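Local coordinates for protein 3-oxoadipate enol-lactonase (Burkholderia xenovorans, PDB 2XUA) that probably hydrolyses the enol-lactone of 3-oxoadipate in catechol breakdown, using an alpha/beta hydrolase fold whose pocket here holds laevulinic acid, at residues I29-S34 against V55-T60. Sequence-based numbering, arbitrary orientation.
Sequences IVLSNS and VLRYDT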
ATOM      1  N   ILE B  29      -0.941  19.988  -6.634  1.00 14.93           N
ATOM      2  CA  ILE B  29      -0.679  19.829  -5.189  1.00 14.05           C
ATOM      3  C   ILE B  29       0.334  18.707  -5.028  1.00 15.34           C
ATOM      4  O   ILE B  29       0.214  17.667  -5.726  1.00 15.27           O
ATOM      5  CB  ILE B  29      -1.939  19.682  -4.319  1.00 15.30           C
ATOM      6  CG1 ILE B  29      -1.560  19.672  -2.830  1.00 14.01           C
ATOM      7  CG2 ILE B  29      -2.747  18.445  -4.745  1.00 12.13           C
ATOM      8  CD1 ILE B  29      -2.806  19.443  -1.917  1.00 15.39           C
ATOM      9  N   VAL B  30       1.354  18.922  -4.174  1.00 13.29           N
ATOM     10  CA  VAL B  30       2.357  17.869  -3.902  1.00 12.42           C
ATOM     11  C   VAL B  30       2.117  17.473  -2.465  1.00 12.45           C
ATOM     12  O   VAL B  30       1.936  18.331  -1.618  1.00 12.84           O
ATOM     13  CB  VAL B  30       3.799  18.435  -4.016  1.00 13.18           C
ATOM     14  CG1 VAL B  30       4.875  17.401  -3.540  1.00 11.94           C
ATOM     15  CG2 VAL B  30       4.069  18.916  -5.464  1.00 11.81           C
ATOM     16  N   LEU B  31       2.079  16.178  -2.193  1.00 11.54           N
ATOM     17  CA  LEU B  31       1.828  15.724  -0.799  1.00 11.02           C
ATOM     18  C   LEU B  31       3.184  15.186  -0.331  1.00 10.80           C
ATOM     19  O   LEU B  31       3.858  14.516  -1.118  1.00 11.16           O
ATOM     20  CB  LEU B  31       0.796  14.576  -0.860  1.00 10.55           C
ATOM     21  CG  LEU B  31      -0.560  15.046  -1.410  1.00 11.92           C
ATOM     22  CD1 LEU B  31      -1.665  13.915  -1.326  1.00  9.40           C
ATOM     23  CD2 LEU B  31      -1.027  16.309  -0.645  1.00 12.90           C
ATOM     24  N   SER B  32       3.526  15.328   0.949  1.00 10.37           N
ATOM     25  CA  SER B  32       4.779  14.758   1.412  1.00 10.16           C
ATOM     26  C   SER B  32       4.590  13.987   2.704  1.00  9.64           C
ATOM     27  O   SER B  32       3.895  14.442   3.595  1.00 10.24           O
ATOM     28  CB  SER B  32       5.819  15.897   1.535  1.00 10.34           C
ATOM     29  OG  SER B  32       7.080  15.297   1.835  1.00 13.66           O
ATOM     30  N   ASN B  33       5.120  12.767   2.754  1.00 10.96           N
ATOM     31  CA  ASN B  33       4.716  11.732   3.715  1.00 10.81           C
ATOM     32  C   ASN B  33       5.454  11.896   5.082  1.00 13.11           C
ATOM     33  O   ASN B  33       6.452  12.613   5.224  1.00 11.24           O
ATOM     34  CB  ASN B  33       5.143  10.327   3.244  1.00  8.53           C
ATOM     35  CG  ASN B  33       4.709   9.977   1.822  1.00 10.95           C
ATOM     36  OD1 ASN B  33       5.259   9.057   1.204  1.00 16.79           O
ATOM     37  ND2 ASN B  33       3.775  10.712   1.287  1.00  6.73           N
ATOM     38  N   SER B  34       4.921  11.201   6.066  1.00 13.20           N
ATOM     39  CA  SER B  34       5.567  11.053   7.391  1.00 14.08           C
ATOM     40  C   SER B  34       6.705  10.051   7.343  1.00 13.62           C
ATOM     41  O   SER B  34       6.696   9.091   6.524  1.00 12.67           O
ATOM     42  CB  SER B  34       4.506  10.487   8.351  1.00 14.65           C
ATOM     43  OG  SER B  34       4.944  10.711   9.716  1.00 20.70           O
ATOM     44  N   VAL B  55      -2.521  15.947  -8.698  1.00 13.53           N
ATOM     45  CA  VAL B  55      -1.886  15.433  -7.498  1.00 13.04           C
ATOM     46  C   VAL B  55      -0.609  14.701  -7.731  1.00 12.49           C
ATOM     47  O   VAL B  55      -0.540  13.726  -8.500  1.00 15.00           O
ATOM     48  CB  VAL B  55      -2.839  14.525  -6.692  1.00 13.15           C
ATOM     49  CG1 VAL B  55      -2.152  14.186  -5.338  1.00 13.15           C
ATOM     50  CG2 VAL B  55      -4.200  15.275  -6.436  1.00 13.64           C
ATOM     51  N   LEU B  56       0.441  15.143  -7.058  1.00 12.81           N
ATOM     52  CA  LEU B  56       1.672  14.416  -7.021  1.00 12.04           C
ATOM     53  C   LEU B  56       1.971  13.876  -5.637  1.00 12.46           C
ATOM     54  O   LEU B  56       2.021  14.660  -4.645  1.00 13.69           O
ATOM     55  CB  LEU B  56       2.819  15.363  -7.445  1.00 12.81           C
ATOM     56  CG  LEU B  56       4.231  14.836  -7.408  1.00 12.78           C
ATOM     57  CD1 LEU B  56       4.333  13.572  -8.340  1.00 13.17           C
ATOM     58  CD2 LEU B  56       5.255  15.940  -7.854  1.00 13.30           C
ATOM     59  N   ARG B  57       2.183  12.562  -5.569  1.00 12.27           N
ATOM     60  CA  ARG B  57       2.687  11.907  -4.350  1.00 12.39           C
ATOM     61  C   ARG B  57       4.016  11.260  -4.659  1.00 10.24           C
ATOM     62  O   ARG B  57       4.295  10.919  -5.837  1.00 11.65           O
ATOM     63  CB  ARG B  57       1.720  10.799  -3.915  1.00 10.94           C
ATOM     64  CG  ARG B  57       0.447  11.358  -3.318  1.00 12.58           C
ATOM     65  CD  ARG B  57      -0.449  10.134  -2.958  1.00 11.71           C
ATOM     66  NE  ARG B  57      -1.112   9.634  -4.164  1.00 13.95           N
ATOM     67  CZ  ARG B  57      -1.666   8.402  -4.301  1.00 16.41           C
ATOM     68  NH1 ARG B  57      -1.584   7.505  -3.345  1.00 11.47           N
ATOM     69  NH2 ARG B  57      -2.332   8.063  -5.405  1.00 12.30           N
ATOM     70  N   TYR B  58       4.826  11.009  -3.629  1.00 10.89           N
ATOM     71  CA  TYR B  58       6.093  10.378  -3.870  1.00 11.98           C
ATOM     72  C   TYR B  58       6.538   9.675  -2.590  1.00 13.29           C
ATOM     73  O   TYR B  58       6.042   9.968  -1.503  1.00 13.42           O
ATOM     74  CB  TYR B  58       7.132  11.439  -4.363  1.00 11.75           C
ATOM     75  CG  TYR B  58       7.581  12.383  -3.285  1.00 13.55           C
ATOM     76  CD1 TYR B  58       8.828  12.220  -2.648  1.00 13.94           C
ATOM     77  CD2 TYR B  58       6.801  13.466  -2.917  1.00  9.96           C
ATOM     78  CE1 TYR B  58       9.232  13.097  -1.599  1.00 12.46           C
ATOM     79  CE2 TYR B  58       7.191  14.341  -1.891  1.00 11.83           C
ATOM     80  CZ  TYR B  58       8.393  14.125  -1.232  1.00 13.41           C
ATOM     81  OH  TYR B  58       8.772  14.988  -0.247  1.00 17.08           O
ATOM     82  N   ASP B  59       7.432   8.716  -2.747  1.00 13.18           N
ATOM     83  CA  ASP B  59       8.085   8.082  -1.608  1.00 13.72           C
ATOM     84  C   ASP B  59       9.339   8.882  -1.292  1.00 14.92           C
ATOM     85  O   ASP B  59      10.276   8.979  -2.108  1.00 13.18           O
ATOM     86  CB  ASP B  59       8.398   6.620  -1.905  1.00 11.07           C
ATOM     87  CG  ASP B  59       7.136   5.736  -1.848  1.00 13.62           C
ATOM     88  OD1 ASP B  59       6.121   6.216  -1.374  1.00 13.64           O
ATOM     89  OD2 ASP B  59       7.135   4.561  -2.253  1.00 14.32           O
ATOM     90  N   THR B  60       9.356   9.439  -0.091  1.00 16.04           N
ATOM     91  CA  THR B  60      10.546  10.189   0.369  1.00 15.61           C
ATOM     92  C   THR B  60      11.781   9.288   0.265  1.00 15.52           C
ATOM     93  O   THR B  60      11.694   8.077   0.406  1.00 15.47           O
ATOM     94  CB  THR B  60      10.299  10.610   1.837  1.00 15.87           C
ATOM     95  OG1 THR B  60       9.119  11.428   1.912  1.00 16.28           O
ATOM     96  CG2 THR B  60      11.523  11.431   2.417  1.00 14.15           C
TER
HETATM   97  O   HOH W   1       3.329  11.706  -1.199  1.00 13.82           O
HETATM   98  O   HOH W   2       8.386  13.531   3.434  1.00 11.89           O
HETATM   99  O   HOH W   3       6.690  11.868   0.506  1.00 11.92           O
HETATM  100  O   HOH W   4       8.642   9.924   4.647  1.00 15.51           O
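The ring of Tyr58 leans obliquely over the end of strand 29-32, its CE2 lying 3.4 Å from the carbonyl oxygen of Leu31 and also touching Val30 CG1. With chi1 at 72°, CG sits between the backbone N and carbonyl carbon of Tyr58, and the phenol reaches across to Ser32, where its OH and Ser32 OG share a 2.7 Å hydrogen bond.

Where parallel strands part, water can take over the pairing, as it does here. Two direct bonds are made first: Leu56 N gives a nearly straight one to Ile29 O (2.9 Å), and Leu56 O receives Leu31 N. At the next bonding position along the strands, water 1 stands between Leu31 O and Tyr58 N, accepting from the amide and donating to the carbonyl oxygen. Water 3, 3.3 Å above the centre of the Tyr58 ring, accepts from Asn33 N, donates to Tyr58 O and bonds Thr60 OG1. Water 2 links that same threonine oxygen to Ser32 OG and Asn33 O, so these buried polar atoms are satisfied as the chains diverge.

Apolar side chains pack along both faces of the paired part. On the face of Ile29 and Val55, these two run alongside each other, meeting through their CG2 methyls at 3.9 Å, while Leu31 CD1 rests on Arg57 CG and on Val55 CG1. On the face of Val30 and Leu56, Val30 CG2 meets Leu56 CD2. The guanidinium of Arg57 extends beyond this packing to salt bridges with Asp19 and with Asp176 of the second subunit.

Beyond the strand, Ser34 touches the bound laevulinic acid. The two strands and helix 43-52 form a beta-alpha-beta unit of the alpha/beta hydrolase sheet, set between strands 94-99 and 12-19, with helix 75-88 packing on Leu56, Tyr58 and Thr60.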